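Local coordinates for increased sodium tolerance protein 1 (Saccharomyces cerevisiae, PDB 3GGY) that regulates recruitment of the ATPase VPS4 to the ESCRT-III complex late in the sorting of multivesicular-body cargo into intralumenal vesicles, at residues R39-E50 with Y180-S190; L73-R83 with D103-L112. All blocks are in the same frame, centred on the assembly; numbering follows the deposited sequence.

Contact 1: R39-E50 with Y180-S190; sequences RQVAQLLLTNKE and YDVPYSKLENS
Residues A42 and L45 on the last turns of helix 39-46 face the chain that runs from Y180 into the short helix 184-188, and the two helix axes cross at 100° with a closest approach of 9.3 Å. A Schellman motif centred on N48 ends helix 39-46, and D181 is the positive-phi residue of another that ends helix 166-179. The backbones come nearest at E50 and S190, whose carbonyl oxygens are joined by one water.

The Y180 ring lies along the helix with one face under R39, whose CA stands 4.1 Å from the ring centroid in a CH-pi contact; R39 CG rests near the phenol oxygen. At the other end of this side chain, A42 CB meets Y180 CB at 3.8 Å and also touches CG and CD2 of the ring, and V182 CG2 packs on the same methyl. With an alanine here the ring is gone, which would probably strip R39 CA of its aromatic cover and thin the packing of Y180 on A42 to the CB contact. L46 CD2 presses tightly on P183 CD (3.4 Å), while L45 reaches L187 with CD1 and S190 with CD2. K186, bent at chi2 (-61°), lays its aliphatic chain along the carbonyl of L45.

L187 and S190 also touch L173 on helix 166-179, and L45 rests on A53 of helix 50-82, so the C-terminal segment closes over the tip of the helix 8-46 and 50-82 hairpin.

Contact 2: L73-R83 with D103-L112; sequences LELYCELLLAR and DGINEAIRSL
Y76, L112 and L80 interlock between helices 73-82 and 105-112, each a knob in a hole of the opposite helix, and the axes pass 9.0 Å apart at 127°. Y76 sits among E107, A108, S111 and L112. A108 CA lies over one face of its ring, 4.0 Å from the centroid, while S111 CB approaches CE2. The phenol donates a 2.7 Å hydrogen bond to E107 OE2, which lies at the ring edge, in its plane; the carboxylate stands almost perpendicular to the ring (87°) and receives the bond on its anti side. E107 reaches it with an extended chain, CG anti to the backbone N (chi1 -178°).

L112 fills the pocket formed by L73, Y76, C77 and L80. Its CD1 meets L80 CD1 tip to tip at 3.5 Å, and CD2 lies against C77 SG. L80 in turn sets CG against A108 CB and CD2 against I105 CG2 (3.8 Å).

Towards the N-terminus of helix 105-112, L79 and R83 pack on the D103-I105 turn. There D103 OD1 accepts from I105 N in an Asx turn, and its OD2 bonds to H100. The interface is thus chiefly apolar; E107 ties down the hydroxyl end of the tyrosine, while A108 CA and S111 CB limit the ring's rotation.

Overall arrangement
The two contacts lie on opposite sides of the chain's centre, their centres 42 Å apart and their nearest atoms about 22 Å apart. Helix 50-82 spans this distance: its first residue, E50, belongs to contact 1 and its last turns to contact 2. Contact 2 is buried and joins two helices through interlocking side chains, with one direct hydrogen bond between them. Contact 1 is only partly buried, at the far end of the long hairpin, where helix ends, turns and a bridging water take the place of regular helix packing. In sequence, contact 1 brings together regions 130 residues apart and thereby encloses contact 2, a more local pairing within this all-helical, ESCRT-III-like N-terminal domain.

Contact 1: R39-E50 with Y180-S190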
loop_
_atom_site.group_PDB
_atom_site.type_symbol
_atom_site.label_atom_id
_atom_site.label_comp_id
_atom_site.label_asym_id
_atom_site.label_seq_id
_atom_site.Cartn_x
_atom_site.Cartn_y
_atom_site.Cartn_z
ATOM N N ARG A 39 9.351 -13.449 14.428
ATOM C CA ARG A 39 10.130 -14.009 15.533
ATOM C C ARG A 39 9.225 -14.206 16.739
ATOM O O ARG A 39 9.333 -15.196 17.460
ATOM C CB ARG A 39 11.251 -13.065 15.960
ATOM C CG ARG A 39 12.236 -12.668 14.888
ATOM C CD ARG A 39 13.251 -11.699 15.478
ATOM N NE ARG A 39 14.027 -12.322 16.549
ATOM C CZ ARG A 39 14.702 -11.650 17.476
ATOM N NH1 ARG A 39 14.698 -10.321 17.475
ATOM N NH2 ARG A 39 15.390 -12.306 18.401
ATOM N N GLN A 40 8.342 -13.241 16.964
ATOM C CA GLN A 40 7.432 -13.294 18.098
ATOM C C GLN A 40 6.386 -14.395 17.959
ATOM O O GLN A 40 5.949 -14.970 18.956
ATOM C CB GLN A 40 6.789 -11.919 18.291
ATOM C CG GLN A 40 7.842 -10.831 18.496
ATOM C CD GLN A 40 7.268 -9.430 18.608
ATOM O OE1 GLN A 40 6.444 -9.015 17.792
ATOM N NE2 GLN A 40 7.718 -8.685 19.615
ATOM N N VAL A 41 5.985 -14.693 16.725
ATOM C CA VAL A 41 5.026 -15.767 16.495
ATOM C C VAL A 41 5.732 -17.072 16.859
ATOM O O VAL A 41 5.151 -17.953 17.483
ATOM C CB VAL A 41 4.578 -15.834 15.014
ATOM C CG1 VAL A 41 3.825 -17.136 14.744
ATOM C CG2 VAL A 41 3.678 -14.651 14.690
ATOM N N ALA A 42 6.999 -17.179 16.473
ATOM C CA ALA A 42 7.778 -18.375 16.764
ATOM C C ALA A 42 7.872 -18.585 18.269
ATOM O O ALA A 42 7.762 -19.710 18.753
ATOM C CB ALA A 42 9.176 -18.251 16.162
ATOM N N GLN A 43 8.065 -17.495 19.008
ATOM C CA GLN A 43 8.173 -17.570 20.461
ATOM C C GLN A 43 6.843 -18.000 21.080
ATOM O O GLN A 43 6.822 -18.726 22.071
ATOM C CB GLN A 43 8.622 -16.216 21.024
ATOM C CG GLN A 43 8.923 -16.206 22.520
ATOM C CD GLN A 43 9.922 -17.276 22.937
ATOM O OE1 GLN A 43 10.904 -17.537 22.241
ATOM N NE2 GLN A 43 9.680 -17.891 24.090
ATOM N N LEU A 44 5.736 -17.547 20.499
ATOM C CA LEU A 44 4.417 -17.930 20.986
ATOM C C LEU A 44 4.220 -19.425 20.778
ATOM O O LEU A 44 3.643 -20.106 21.628
ATOM C CB LEU A 44 3.318 -17.158 20.247
ATOM C CG LEU A 44 3.197 -15.672 20.592
ATOM C CD1 LEU A 44 2.268 -14.982 19.598
ATOM C CD2 LEU A 44 2.674 -15.529 22.010
ATOM N N LEU A 45 4.711 -19.940 19.655
ATOM C CA LEU A 45 4.579 -21.362 19.368
ATOM C C LEU A 45 5.393 -22.184 20.358
ATOM O O LEU A 45 4.914 -23.195 20.870
ATOM C CB LEU A 45 5.033 -21.671 17.937
ATOM C CG LEU A 45 4.179 -21.062 16.816
ATOM C CD1 LEU A 45 4.846 -21.308 15.470
ATOM C CD2 LEU A 45 2.777 -21.657 16.849
ATOM N N LEU A 46 6.619 -21.745 20.628
ATOM C CA LEU A 46 7.490 -22.454 21.562
ATOM C C LEU A 46 6.883 -22.533 22.957
ATOM O O LEU A 46 7.187 -23.460 23.719
ATOM C CB LEU A 46 8.859 -21.770 21.653
ATOM C CG LEU A 46 9.733 -21.761 20.397
ATOM C CD1 LEU A 46 11.060 -21.082 20.716
ATOM C CD2 LEU A 46 9.970 -23.189 19.912
ATOM N N THR A 47 6.032 -21.565 23.291
ATOM C CA THR A 47 5.397 -21.529 24.604
ATOM C C THR A 47 3.937 -21.981 24.627
ATOM O O THR A 47 3.190 -21.653 25.549
ATOM C CB THR A 47 5.508 -20.120 25.248
ATOM O OG1 THR A 47 5.014 -19.121 24.346
ATOM C CG2 THR A 47 6.952 -19.815 25.585
ATOM N N ASN A 48 3.540 -22.728 23.602
ATOM C CA ASN A 48 2.195 -23.284 23.504
ATOM C C ASN A 48 1.035 -22.293 23.455
ATOM O O ASN A 48 -0.085 -22.642 23.822
ATOM C CB ASN A 48 1.966 -24.259 24.666
ATOM C CG ASN A 48 3.019 -25.358 24.729
ATOM O OD1 ASN A 48 3.231 -25.966 25.779
ATOM N ND2 ASN A 48 3.673 -25.626 23.605
ATOM N N LYS A 49 1.293 -21.067 23.002
ATOM C CA LYS A 49 0.240 -20.058 22.912
ATOM C C LYS A 49 -0.308 -20.060 21.488
ATOM O O LYS A 49 -0.093 -19.126 20.717
ATOM C CB LYS A 49 0.801 -18.683 23.276
ATOM C CG LYS A 49 1.338 -18.607 24.705
ATOM C CD LYS A 49 1.934 -17.240 25.009
ATOM C CE LYS A 49 2.426 -17.152 26.445
ATOM N NZ LYS A 49 3.028 -15.820 26.742
ATOM N N GLU A 50 -1.028 -21.128 21.156
ATOM C CA GLU A 50 -1.602 -21.317 19.826
ATOM C C GLU A 50 -2.573 -20.237 19.373
ATOM O O GLU A 50 -2.456 -19.708 18.271
ATOM C CB GLU A 50 -2.274 -22.690 19.767
ATOM C CG GLU A 50 -1.325 -23.810 20.193
ATOM C CD GLU A 50 -0.094 -23.908 19.303
ATOM O OE1 GLU A 50 0.414 -22.855 18.852
ATOM O OE2 GLU A 50 0.379 -25.039 19.055
ATOM N N TYR A 180 12.577 -20.252 11.846
ATOM C CA TYR A 180 13.078 -20.300 13.210
ATOM C C TYR A 180 13.301 -21.674 13.830
ATOM O O TYR A 180 13.444 -21.785 15.047
ATOM C CB TYR A 180 12.152 -19.470 14.093
ATOM C CG TYR A 180 12.130 -18.023 13.667
ATOM C CD1 TYR A 180 13.197 -17.177 13.967
ATOM C CD2 TYR A 180 11.085 -17.520 12.895
ATOM C CE1 TYR A 180 13.228 -15.869 13.502
ATOM C CE2 TYR A 180 11.109 -16.211 12.423
ATOM C CZ TYR A 180 12.185 -15.393 12.729
ATOM O OH TYR A 180 12.234 -14.108 12.238
ATOM N N ASP A 181 13.356 -22.709 12.996
ATOM C CA ASP A 181 13.573 -24.077 13.467
ATOM C C ASP A 181 12.649 -24.484 14.609
ATOM O O ASP A 181 13.079 -25.153 15.548
ATOM C CB ASP A 181 15.027 -24.260 13.921
ATOM C CG ASP A 181 16.022 -23.957 12.825
ATOM O OD1 ASP A 181 15.879 -24.521 11.722
ATOM O OD2 ASP A 181 16.949 -23.156 13.069
ATOM N N VAL A 182 11.381 -24.092 14.530
ATOM C CA VAL A 182 10.418 -24.435 15.572
ATOM C C VAL A 182 10.182 -25.941 15.567
ATOM O O VAL A 182 9.913 -26.526 14.522
ATOM C CB VAL A 182 9.073 -23.719 15.338
ATOM C CG1 VAL A 182 8.012 -24.252 16.296
ATOM C CG2 VAL A 182 9.251 -22.223 15.526
ATOM N N PRO A 183 10.269 -26.587 16.740
ATOM C CA PRO A 183 10.056 -28.037 16.805
ATOM C C PRO A 183 8.727 -28.476 16.189
ATOM O O PRO A 183 7.710 -27.791 16.303
ATOM C CB PRO A 183 10.122 -28.331 18.305
ATOM C CG PRO A 183 11.041 -27.278 18.816
ATOM C CD PRO A 183 10.557 -26.043 18.078
ATOM N N TYR A 184 8.746 -29.637 15.548
ATOM C CA TYR A 184 7.567 -30.196 14.904
ATOM C C TYR A 184 6.321 -30.168 15.782
ATOM O O TYR A 184 5.268 -29.695 15.357
ATOM C CB TYR A 184 7.832 -31.649 14.493
ATOM C CG TYR A 184 6.675 -32.303 13.771
ATOM C CD1 TYR A 184 6.428 -32.037 12.424
ATOM C CD2 TYR A 184 5.815 -33.181 14.435
ATOM C CE1 TYR A 184 5.360 -32.624 11.754
ATOM C CE2 TYR A 184 4.740 -33.775 13.772
ATOM C CZ TYR A 184 4.521 -33.490 12.433
ATOM O OH TYR A 184 3.458 -34.061 11.772
ATOM N N SER A 185 6.441 -30.688 17.000
ATOM C CA SER A 185 5.301 -30.751 17.910
ATOM C C SER A 185 4.680 -29.391 18.185
ATOM O O SER A 185 3.459 -29.269 18.259
ATOM C CB SER A 185 5.704 -31.398 19.239
ATOM O OG SER A 185 6.647 -30.599 19.937
ATOM N N LYS A 186 5.520 -28.372 18.327
ATOM C CA LYS A 186 5.029 -27.031 18.613
ATOM C C LYS A 186 4.257 -26.425 17.447
ATOM O O LYS A 186 3.271 -25.714 17.649
ATOM C CB LYS A 186 6.195 -26.114 18.993
ATOM C CG LYS A 186 6.971 -26.565 20.226
ATOM C CD LYS A 186 6.088 -26.614 21.468
ATOM C CE LYS A 186 6.906 -26.960 22.708
ATOM N NZ LYS A 186 6.056 -27.155 23.919
ATOM N N LEU A 187 4.703 -26.697 16.225
ATOM C CA LEU A 187 4.018 -26.152 15.060
ATOM C C LEU A 187 2.725 -26.904 14.785
ATOM O O LEU A 187 1.705 -26.299 14.461
ATOM C CB LEU A 187 4.908 -26.208 13.816
ATOM C CG LEU A 187 4.204 -25.576 12.613
ATOM C CD1 LEU A 187 3.997 -24.100 12.888
ATOM C CD2 LEU A 187 5.006 -25.769 11.353
ATOM N N GLU A 188 2.768 -28.226 14.913
ATOM C CA GLU A 188 1.588 -29.046 14.675
ATOM C C GLU A 188 0.430 -28.668 15.588
ATOM O O GLU A 188 -0.725 -28.649 15.159
ATOM C CB GLU A 188 1.919 -30.526 14.864
ATOM C CG GLU A 188 2.689 -31.132 13.710
ATOM C CD GLU A 188 1.934 -31.040 12.396
ATOM O OE1 GLU A 188 0.751 -31.437 12.354
ATOM O OE2 GLU A 188 2.525 -30.575 11.400
ATOM N N ASN A 189 0.736 -28.366 16.845
ATOM C CA ASN A 189 -0.306 -27.995 17.793
ATOM C C ASN A 189 -1.013 -26.688 17.419
ATOM O O ASN A 189 -2.104 -26.412 17.918
ATOM C CB ASN A 189 0.269 -27.889 19.215
ATOM C CG ASN A 189 0.789 -29.220 19.742
ATOM O OD1 ASN A 189 0.326 -30.287 19.336
ATOM N ND2 ASN A 189 1.742 -29.161 20.665
ATOM N N SER A 190 -0.403 -25.892 16.541
ATOM C CA SER A 190 -0.991 -24.615 16.126
ATOM C C SER A 190 -1.821 -24.724 14.848
ATOM O O SER A 190 -2.634 -23.842 14.548
ATOM C CB SER A 190 0.106 -23.575 15.910
ATOM O OG SER A 190 0.866 -23.878 14.754
HETATM O O HOH W 1 -2.809 -21.076 15.673
#

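Contact 2: L73-R83 with D103-L112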
loop_
_atom_site.group_PDB
_atom_site.type_symbol
_atom_site.label_atom_id
_atom_site.label_comp_id
_atom_site.label_asym_id
_atom_site.label_seq_id
_atom_site.Cartn_x
_atom_site.Cartn_y
_atom_site.Cartn_z
ATOM N N LEU A 73 2.664 1.836 -4.551
ATOM C CA LEU A 73 2.456 3.277 -4.528
ATOM C C LEU A 73 3.757 4.024 -4.810
ATOM O O LEU A 73 3.750 5.082 -5.448
ATOM C CB LEU A 73 1.867 3.711 -3.179
ATOM C CG LEU A 73 0.480 3.145 -2.853
ATOM C CD1 LEU A 73 0.043 3.678 -1.485
ATOM C CD2 LEU A 73 -0.531 3.540 -3.940
ATOM N N GLU A 74 4.875 3.471 -4.344
ATOM C CA GLU A 74 6.176 4.090 -4.568
ATOM C C GLU A 74 6.426 4.142 -6.069
ATOM O O GLU A 74 6.874 5.157 -6.595
ATOM C CB GLU A 74 7.293 3.278 -3.905
ATOM C CG GLU A 74 8.672 3.921 -4.045
ATOM C CD GLU A 74 9.818 2.948 -3.809
ATOM O OE1 GLU A 74 9.653 2.005 -3.006
ATOM O OE2 GLU A 74 10.892 3.138 -4.422
ATOM N N LEU A 75 6.142 3.034 -6.751
ATOM C CA LEU A 75 6.329 2.965 -8.191
ATOM C C LEU A 75 5.431 3.961 -8.907
ATOM O O LEU A 75 5.858 4.595 -9.867
ATOM C CB LEU A 75 6.058 1.549 -8.711
ATOM C CG LEU A 75 7.104 0.490 -8.362
ATOM C CD1 LEU A 75 6.816 -0.757 -9.183
ATOM C CD2 LEU A 75 8.508 1.008 -8.667
ATOM N N TYR A 76 4.188 4.110 -8.443
ATOM C CA TYR A 76 3.286 5.066 -9.074
ATOM C C TYR A 76 3.822 6.485 -8.914
ATOM O O TYR A 76 3.707 7.309 -9.819
ATOM C CB TYR A 76 1.875 4.990 -8.469
ATOM C CG TYR A 76 1.025 3.831 -8.955
ATOM C CD1 TYR A 76 1.038 3.434 -10.292
ATOM C CD2 TYR A 76 0.158 3.168 -8.082
ATOM C CE1 TYR A 76 0.213 2.409 -10.750
ATOM C CE2 TYR A 76 -0.674 2.149 -8.528
ATOM C CZ TYR A 76 -0.643 1.772 -9.862
ATOM O OH TYR A 76 -1.472 0.767 -10.301
ATOM N N CYS A 77 4.394 6.779 -7.750
ATOM C CA CYS A 77 4.954 8.103 -7.503
ATOM C C CYS A 77 6.126 8.376 -8.431
ATOM O O CYS A 77 6.270 9.478 -8.953
ATOM C CB CYS A 77 5.437 8.230 -6.062
ATOM S SG CYS A 77 4.108 8.496 -4.877
ATOM N N GLU A 78 6.974 7.371 -8.618
ATOM C CA GLU A 78 8.134 7.531 -9.487
ATOM C C GLU A 78 7.690 7.758 -10.925
ATOM O O GLU A 78 8.292 8.554 -11.652
ATOM C CB GLU A 78 9.042 6.304 -9.373
ATOM C CG GLU A 78 9.519 6.079 -7.945
ATOM C CD GLU A 78 10.430 4.880 -7.798
ATOM O OE1 GLU A 78 10.100 3.812 -8.353
ATOM O OE2 GLU A 78 11.469 5.002 -7.115
ATOM N N LEU A 79 6.622 7.073 -11.324
ATOM C CA LEU A 79 6.083 7.210 -12.673
ATOM C C LEU A 79 5.636 8.647 -12.906
ATOM O O LEU A 79 6.030 9.283 -13.889
ATOM C CB LEU A 79 4.902 6.253 -12.863
ATOM C CG LEU A 79 4.170 6.276 -14.210
ATOM C CD1 LEU A 79 3.361 5.003 -14.360
ATOM C CD2 LEU A 79 3.271 7.498 -14.312
ATOM N N LEU A 80 4.812 9.161 -11.997
ATOM C CA LEU A 80 4.313 10.525 -12.099
ATOM C C LEU A 80 5.444 11.546 -12.035
ATOM O O LEU A 80 5.391 12.584 -12.696
ATOM C CB LEU A 80 3.314 10.806 -10.974
ATOM C CG LEU A 80 2.014 10.003 -11.020
ATOM C CD1 LEU A 80 1.157 10.342 -9.804
ATOM C CD2 LEU A 80 1.267 10.324 -12.308
ATOM N N LEU A 81 6.462 11.254 -11.233
ATOM C CA LEU A 81 7.587 12.170 -11.087
ATOM C C LEU A 81 8.320 12.355 -12.405
ATOM O O LEU A 81 8.749 13.463 -12.736
ATOM C CB LEU A 81 8.568 11.653 -10.035
ATOM C CG LEU A 81 9.795 12.543 -9.797
ATOM C CD1 LEU A 81 9.345 13.924 -9.336
ATOM C CD2 LEU A 81 10.704 11.903 -8.754
ATOM N N ALA A 82 8.457 11.270 -13.156
ATOM C CA ALA A 82 9.149 11.311 -14.440
ATOM C C ALA A 82 8.319 11.957 -15.546
ATOM O O ALA A 82 8.860 12.365 -16.577
ATOM C CB ALA A 82 9.554 9.904 -14.853
ATOM N N ARG A 83 7.010 12.057 -15.330
ATOM C CA ARG A 83 6.109 12.640 -16.320
ATOM C C ARG A 83 5.437 13.916 -15.814
ATOM O O ARG A 83 4.383 14.310 -16.318
ATOM C CB ARG A 83 5.034 11.618 -16.704
ATOM C CG ARG A 83 5.582 10.269 -17.158
ATOM C CD ARG A 83 4.460 9.280 -17.441
ATOM N NE ARG A 83 4.949 7.964 -17.856
ATOM C CZ ARG A 83 5.373 7.663 -19.080
ATOM N NH1 ARG A 83 5.374 8.583 -20.038
ATOM N NH2 ARG A 83 5.793 6.434 -19.353
ATOM N N ASP A 103 0.347 6.190 -20.868
ATOM C CA ASP A 103 1.538 6.498 -20.083
ATOM C C ASP A 103 1.375 6.108 -18.609
ATOM O O ASP A 103 2.252 6.375 -17.787
ATOM C CB ASP A 103 1.873 7.989 -20.191
ATOM C CG ASP A 103 0.663 8.878 -19.978
ATOM O OD1 ASP A 103 -0.134 8.599 -19.056
ATOM O OD2 ASP A 103 0.508 9.864 -20.728
ATOM N N GLY A 104 0.243 5.488 -18.287
ATOM C CA GLY A 104 -0.020 5.043 -16.925
ATOM C C GLY A 104 -0.331 6.113 -15.896
ATOM O O GLY A 104 -0.469 5.813 -14.705
ATOM N N ILE A 105 -0.453 7.359 -16.337
ATOM C CA ILE A 105 -0.733 8.455 -15.420
ATOM C C ILE A 105 -2.115 8.348 -14.779
ATOM O O ILE A 105 -2.252 8.505 -13.565
ATOM C CB ILE A 105 -0.588 9.817 -16.134
ATOM C CG1 ILE A 105 0.874 10.013 -16.548
ATOM C CG2 ILE A 105 -1.046 10.951 -15.222
ATOM C CD1 ILE A 105 1.143 11.282 -17.337
ATOM N N ASN A 106 -3.134 8.070 -15.585
ATOM C CA ASN A 106 -4.499 7.949 -15.061
ATOM C C ASN A 106 -4.540 7.012 -13.856
ATOM O O ASN A 106 -5.030 7.367 -12.779
ATOM C CB ASN A 106 -5.436 7.416 -16.147
ATOM C CG ASN A 106 -6.890 7.403 -15.709
ATOM O OD1 ASN A 106 -7.425 8.421 -15.276
ATOM N ND2 ASN A 106 -7.537 6.252 -15.831
ATOM N N GLU A 107 -4.016 5.811 -14.060
ATOM C CA GLU A 107 -3.959 4.773 -13.046
ATOM C C GLU A 107 -3.131 5.186 -11.829
ATOM O O GLU A 107 -3.539 4.973 -10.688
ATOM C CB GLU A 107 -3.357 3.522 -13.680
ATOM C CG GLU A 107 -3.263 2.324 -12.781
ATOM C CD GLU A 107 -2.629 1.152 -13.493
ATOM O OE1 GLU A 107 -3.088 0.818 -14.610
ATOM O OE2 GLU A 107 -1.680 0.564 -12.941
ATOM N N ALA A 108 -1.966 5.773 -12.080
ATOM C CA ALA A 108 -1.080 6.187 -11.002
ATOM C C ALA A 108 -1.665 7.254 -10.075
ATOM O O ALA A 108 -1.629 7.103 -8.854
ATOM C CB ALA A 108 0.246 6.675 -11.580
ATOM N N ILE A 109 -2.201 8.328 -10.646
ATOM C CA ILE A 109 -2.754 9.404 -9.832
ATOM C C ILE A 109 -4.006 8.960 -9.078
ATOM O O ILE A 109 -4.191 9.310 -7.912
ATOM C CB ILE A 109 -3.076 10.647 -10.690
ATOM C CG1 ILE A 109 -3.418 11.828 -9.783
ATOM C CG2 ILE A 109 -4.217 10.343 -11.646
ATOM C CD1 ILE A 109 -2.245 12.293 -8.921
ATOM N N ARG A 110 -4.865 8.182 -9.733
ATOM C CA ARG A 110 -6.075 7.701 -9.078
ATOM C C ARG A 110 -5.737 6.788 -7.903
ATOM O O ARG A 110 -6.348 6.886 -6.844
ATOM C CB ARG A 110 -6.959 6.950 -10.074
ATOM C CG ARG A 110 -7.635 7.863 -11.083
ATOM C CD ARG A 110 -8.410 7.064 -12.112
ATOM N NE ARG A 110 -9.023 7.963 -13.083
ATOM C CZ ARG A 110 -10.181 8.586 -12.899
ATOM N NH1 ARG A 110 -10.872 8.399 -11.784
ATOM N NH2 ARG A 110 -10.626 9.436 -13.817
ATOM N N SER A 111 -4.752 5.910 -8.087
ATOM C CA SER A 111 -4.370 4.995 -7.022
ATOM C C SER A 111 -3.806 5.717 -5.803
ATOM O O SER A 111 -4.095 5.347 -4.666
ATOM C CB SER A 111 -3.352 3.972 -7.539
ATOM O OG SER A 111 -3.940 3.140 -8.535
ATOM N N LEU A 112 -3.002 6.746 -6.038
ATOM C CA LEU A 112 -2.406 7.495 -4.937
ATOM C C LEU A 112 -3.455 8.268 -4.150
ATOM O O LEU A 112 -3.397 8.338 -2.924
ATOM C CB LEU A 112 -1.334 8.435 -5.481
ATOM C CG LEU A 112 -0.086 7.672 -5.933
ATOM C CD1 LEU A 112 0.808 8.583 -6.767
ATOM C CD2 LEU A 112 0.665 7.150 -4.714
#